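Local coordinates for aminopeptidase N family protein (Idiomarina loihiensis L2TR, PDB 4FGM), which probably acts as a zinc-dependent aminopeptidase of the M61 family, cutting residues from the N-terminal ends of peptides, at residues V485-K490 / R535-Y540; T545-A550 / L556-L561. All coordinates share one frame; numbering follows the deposited sequence.

How the interactions relate
From the N terminus, interaction 1 comes first. Residues 485-490 lead into strand 489-494, and the segment that meets them, residues 535-540, follows after 44 residues. The loop so closed holds strands 497-503, 519-523 and 526-527 and helix 508-512. Interaction 2 follows in series. Residues 545-550 and 556-561 form a hairpin; five residues separate the segments, and only two of them lie outside its strands. The two loops neither nest nor cross. The centres of interactions 1 and 2 are about 14 Å apart, and the contacts touch. Tyr540 CE1 packs 3.4 Å from Val546 CG1, and Phe487 CD1 lies 4.0 Å from Leu561 CD1. Both border or form part of one small antiparallel sheet, consistent with a PDZ-like domain, away from the zinc site.

Interaction 1. Residues V485-K490 / R535-Y540; sequences VNFGAK and RILERY
Leu537 meets both Phe487 and Val485. It ends helix 533-537, and its side chain points toward the 485-490 segment. Its CD2 methyl comes to 3.9 Å from Phe487 CE2, approaching the ring obliquely. The two side chains cross at about a right angle. Leu537 CG also lies 4.2 Å from Val485 CG2. The chain then leaves the helix at Glu538 and makes a type I beta turn from Leu537 to Tyr540. The weak hydrogen bond from Tyr540 N to Leu537 O, 3.4 Å long, spans this turn. Val485 packs against both ends of it. Its CG2 methyl is 3.6 Å from Leu537 O, and its CG1 methyl is 3.6 Å from Tyr540 O. The two methyls thus divide between the first and last carbonyls of the turn. Within the turn, Arg539 CB sits over the centre of one face of the Tyr540 ring. Tyr540 reaches Val485 with its CB, which is 4.1 Å from Val485 CG2. Tyr540 CG is anti to the carbonyl carbon of its own residue (chi1 -53°), and the ring leads away from the 485-490 segment. Tyr540 OH is hydrogen-bonded to Asp524, and its ring stacks on Trp563, which also meets Phe487 edge-to-face. Apolar side chains carry the contact. On the other segment, the carboxylate of Asp471 accepts the backbone N-H groups of Phe487, Gly488 and Ala489. The contact joins the end of helix 533-537 and its turn to the loop before strand 489-494 in what is probably the PDZ-like domain, with Phe487 packed on Ile520 and Ile523 of strand 519-523.

Interaction 2. Residues T545-A550 / L556-L561; sequences TVTIHA and LMTLEL
Val546 with Leu561, Ile548 with Leu559 and Ala550 with Met557 are the hydrogen-bonded pairs of an antiparallel hairpin, whose strand axes approach to 4.5 Å at 155°. Each pair has two backbone bonds. The bond from Leu561 N to Val546 O is 2.8 Å and nearly straight (172°). The side chains of these pairs share one face. There Ile548 CG1 rests 3.8 Å from Leu561 CB. Met557, a selenomethionine, bends at chi3 (-64°), and its CE lies 4.1 Å from Ala550 CB. Thr547, His549, Thr558 and Glu560 project from the other face. His549 and Thr558 lie side by side, with His549 CD2 3.6 Å from Thr558 OG1. Thr547 CG2 meets Thr558 CG2 at 3.8 Å. At the far end, Thr545 CG2 touches Glu560 CG at 3.4 Å. The His549 ring also meets the ring of His525. With an alanine in place of His549, Thr558 would probably lose the flat group beside it and His525 its ring partner. Ala550 and Leu559 touch Leu514 in the loop after helix 508-512. Strand 545-552 lies between strands 519-523 and 555-562 in the antiparallel sheet of the probable PDZ-like domain, and Ile548 packs on Ile520 and Ile523.

Interaction 1. Residues V485-K490 / R535-Y540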
# COMPACT_ATOMS: atom_id res chain seq x y z
N VAL A 485 -28.89 -4.49 17.33
CA VAL A 485 -28.50 -5.83 16.89
C VAL A 485 -27.73 -5.75 15.57
O VAL A 485 -27.77 -4.71 14.89
CB VAL A 485 -29.73 -6.74 16.62
CG1 VAL A 485 -30.59 -6.81 17.86
CG2 VAL A 485 -30.56 -6.17 15.45
N ASN A 486 -26.99 -6.80 15.25
CA ASN A 486 -26.28 -6.85 13.97
C ASN A 486 -25.94 -8.28 13.59
O ASN A 486 -25.95 -9.19 14.42
CB ASN A 486 -25.03 -5.95 13.94
CG ASN A 486 -23.90 -6.46 14.80
OD1 ASN A 486 -23.94 -7.56 15.34
ND2 ASN A 486 -22.87 -5.64 14.93
N PHE A 487 -25.67 -8.49 12.31
CA PHE A 487 -25.37 -9.81 11.82
C PHE A 487 -24.08 -10.40 12.31
O PHE A 487 -23.97 -11.61 12.48
CB PHE A 487 -25.33 -9.80 10.29
CG PHE A 487 -26.67 -9.68 9.65
CD1 PHE A 487 -27.53 -10.78 9.62
CD2 PHE A 487 -27.08 -8.49 9.07
CE1 PHE A 487 -28.77 -10.68 9.01
CE2 PHE A 487 -28.33 -8.39 8.46
CZ PHE A 487 -29.17 -9.48 8.43
N GLY A 488 -23.11 -9.54 12.57
CA GLY A 488 -21.81 -10.04 12.95
C GLY A 488 -21.25 -10.52 11.62
O GLY A 488 -20.62 -11.58 11.51
N ALA A 489 -21.52 -9.73 10.58
CA ALA A 489 -21.08 -10.03 9.23
C ALA A 489 -21.14 -8.80 8.33
O ALA A 489 -22.07 -7.99 8.42
CB ALA A 489 -21.96 -11.14 8.63
N LYS A 490 -20.16 -8.65 7.45
CA LYS A 490 -20.16 -7.52 6.53
C LYS A 490 -20.96 -7.93 5.29
O LYS A 490 -21.02 -9.10 4.95
CB LYS A 490 -18.73 -7.14 6.13
CG LYS A 490 -17.97 -6.37 7.19
CD LYS A 490 -16.60 -5.98 6.67
CE LYS A 490 -16.71 -5.16 5.40
NZ LYS A 490 -15.37 -4.89 4.79
N ARG A 535 -34.10 -0.43 8.54
CA ARG A 535 -35.45 -0.27 9.09
C ARG A 535 -35.80 -1.58 9.78
O ARG A 535 -36.20 -1.60 10.95
CB ARG A 535 -36.47 -0.02 7.97
CG ARG A 535 -36.55 1.42 7.47
CD ARG A 535 -36.87 1.46 5.97
NE ARG A 535 -37.65 0.30 5.53
CZ ARG A 535 -38.05 0.10 4.27
NH1 ARG A 535 -37.73 0.98 3.32
NH2 ARG A 535 -38.75 -0.98 3.95
N ILE A 536 -35.65 -2.67 9.04
CA ILE A 536 -35.95 -4.01 9.54
C ILE A 536 -35.21 -4.33 10.85
O ILE A 536 -35.80 -4.87 11.78
CB ILE A 536 -35.60 -5.09 8.48
CG1 ILE A 536 -36.52 -4.94 7.26
CG2 ILE A 536 -35.74 -6.49 9.07
CD1 ILE A 536 -36.12 -5.80 6.08
N LEU A 537 -33.93 -3.97 10.93
CA LEU A 537 -33.16 -4.27 12.13
C LEU A 537 -33.38 -3.39 13.35
O LEU A 537 -32.99 -3.76 14.45
CB LEU A 537 -31.68 -4.32 11.79
CG LEU A 537 -31.25 -5.71 11.31
CD1 LEU A 537 -32.23 -6.25 10.29
CD2 LEU A 537 -29.85 -5.62 10.73
N GLU A 538 -34.00 -2.22 13.17
CA GLU A 538 -34.26 -1.33 14.30
C GLU A 538 -35.50 -1.85 15.05
O GLU A 538 -36.03 -1.19 15.93
CB GLU A 538 -34.52 0.11 13.80
CG GLU A 538 -36.00 0.48 13.69
CD GLU A 538 -36.35 1.25 12.43
OE1 GLU A 538 -37.37 0.90 11.78
OE2 GLU A 538 -35.63 2.22 12.09
N ARG A 539 -35.94 -3.05 14.69
CA ARG A 539 -37.12 -3.64 15.31
C ARG A 539 -36.79 -4.77 16.23
O ARG A 539 -37.68 -5.35 16.84
CB ARG A 539 -38.06 -4.16 14.23
CG ARG A 539 -38.81 -3.08 13.53
CD ARG A 539 -39.17 -3.52 12.16
NE ARG A 539 -39.81 -2.45 11.41
CZ ARG A 539 -39.91 -2.44 10.09
NH1 ARG A 539 -39.42 -3.44 9.39
NH2 ARG A 539 -40.49 -1.42 9.47
N TYR A 540 -35.51 -5.08 16.35
CA TYR A 540 -35.11 -6.18 17.18
C TYR A 540 -34.16 -5.81 18.30
O TYR A 540 -33.51 -4.77 18.25
CB TYR A 540 -34.46 -7.24 16.30
CG TYR A 540 -35.33 -7.63 15.15
CD1 TYR A 540 -36.49 -8.37 15.35
CD2 TYR A 540 -35.03 -7.22 13.85
CE1 TYR A 540 -37.32 -8.69 14.31
CE2 TYR A 540 -35.87 -7.54 12.80
CZ TYR A 540 -37.01 -8.27 13.03
OH TYR A 540 -37.84 -8.59 11.99

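Interaction 2. Residues T545-A550 / L556-L561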
# COMPACT_ATOMS: atom_id res chain seq x y z
N THR A 545 -35.68 -13.81 17.74
CA THR A 545 -35.37 -14.75 16.69
C THR A 545 -36.21 -14.49 15.44
O THR A 545 -37.40 -14.23 15.53
CB THR A 545 -35.62 -16.20 17.15
OG1 THR A 545 -34.80 -16.47 18.29
CG2 THR A 545 -35.27 -17.18 16.03
N VAL A 546 -35.55 -14.53 14.29
CA VAL A 546 -36.22 -14.31 13.02
C VAL A 546 -35.72 -15.35 12.03
O VAL A 546 -34.67 -15.98 12.23
CB VAL A 546 -35.92 -12.92 12.43
CG1 VAL A 546 -36.42 -11.84 13.37
CG2 VAL A 546 -34.43 -12.78 12.18
N THR A 547 -36.48 -15.53 10.96
CA THR A 547 -36.11 -16.47 9.93
C THR A 547 -35.38 -15.69 8.84
O THR A 547 -35.75 -14.57 8.52
CB THR A 547 -37.36 -17.16 9.35
OG1 THR A 547 -37.96 -17.95 10.38
CG2 THR A 547 -37.00 -18.06 8.17
N ILE A 548 -34.32 -16.28 8.31
CA ILE A 548 -33.55 -15.63 7.25
C ILE A 548 -33.64 -16.49 6.01
O ILE A 548 -33.51 -17.71 6.10
CB ILE A 548 -32.05 -15.51 7.60
CG1 ILE A 548 -31.84 -14.72 8.89
CG2 ILE A 548 -31.30 -14.89 6.41
CD1 ILE A 548 -32.26 -13.28 8.82
N HIS A 549 -33.89 -15.87 4.86
CA HIS A 549 -33.94 -16.61 3.62
C HIS A 549 -32.75 -16.11 2.82
O HIS A 549 -32.62 -14.90 2.57
CB HIS A 549 -35.23 -16.35 2.85
CG HIS A 549 -36.43 -17.01 3.44
ND1 HIS A 549 -37.27 -16.38 4.33
CD2 HIS A 549 -36.94 -18.26 3.27
CE1 HIS A 549 -38.24 -17.20 4.68
NE2 HIS A 549 -38.06 -18.35 4.05
N ALA A 550 -31.87 -17.02 2.42
CA ALA A 550 -30.70 -16.60 1.68
C ALA A 550 -30.27 -17.67 0.71
O ALA A 550 -30.49 -18.86 0.92
CB ALA A 550 -29.58 -16.29 2.64
N LEU A 556 -31.73 -21.99 -2.15
CA LEU A 556 -32.36 -21.11 -1.17
C LEU A 556 -32.35 -21.77 0.19
O LEU A 556 -32.85 -22.88 0.36
CB LEU A 556 -33.82 -20.79 -1.55
CG LEU A 556 -34.45 -19.79 -0.56
CD1 LEU A 556 -33.80 -18.42 -0.74
CD2 LEU A 556 -35.95 -19.69 -0.80
N MSE A 557 -31.77 -21.09 1.17
CA MSE A 557 -31.72 -21.61 2.52
C MSE A 557 -32.74 -20.89 3.39
O MSE A 557 -32.95 -19.69 3.24
CB MSE A 557 -30.32 -21.40 3.13
CG MSE A 557 -29.18 -22.05 2.38
SE MSE A 557 -27.47 -21.65 3.24
CE MSE A 557 -27.45 -19.74 2.96
N THR A 558 -33.38 -21.64 4.27
CA THR A 558 -34.35 -21.08 5.21
C THR A 558 -33.66 -21.29 6.55
O THR A 558 -33.63 -22.40 7.07
CB THR A 558 -35.68 -21.84 5.17
OG1 THR A 558 -36.23 -21.75 3.85
CG2 THR A 558 -36.67 -21.26 6.16
N LEU A 559 -33.10 -20.21 7.09
CA LEU A 559 -32.36 -20.28 8.34
C LEU A 559 -33.03 -19.55 9.50
O LEU A 559 -33.86 -18.65 9.31
CB LEU A 559 -30.97 -19.68 8.13
CG LEU A 559 -30.15 -20.22 6.95
CD1 LEU A 559 -28.89 -19.40 6.75
CD2 LEU A 559 -29.80 -21.67 7.21
N GLU A 560 -32.67 -19.95 10.71
CA GLU A 560 -33.18 -19.32 11.91
C GLU A 560 -32.02 -18.55 12.54
O GLU A 560 -30.92 -19.09 12.71
CB GLU A 560 -33.72 -20.36 12.90
CG GLU A 560 -33.91 -19.80 14.32
CD GLU A 560 -34.63 -20.76 15.26
OE1 GLU A 560 -35.85 -20.99 15.07
OE2 GLU A 560 -33.99 -21.27 16.21
N LEU A 561 -32.25 -17.29 12.86
CA LEU A 561 -31.20 -16.47 13.46
C LEU A 561 -31.66 -15.78 14.74
O LEU A 561 -32.76 -15.22 14.82
CB LEU A 561 -30.70 -15.44 12.44
CG LEU A 561 -29.62 -14.44 12.87
CD1 LEU A 561 -28.93 -13.90 11.63
CD2 LEU A 561 -30.24 -13.30 13.68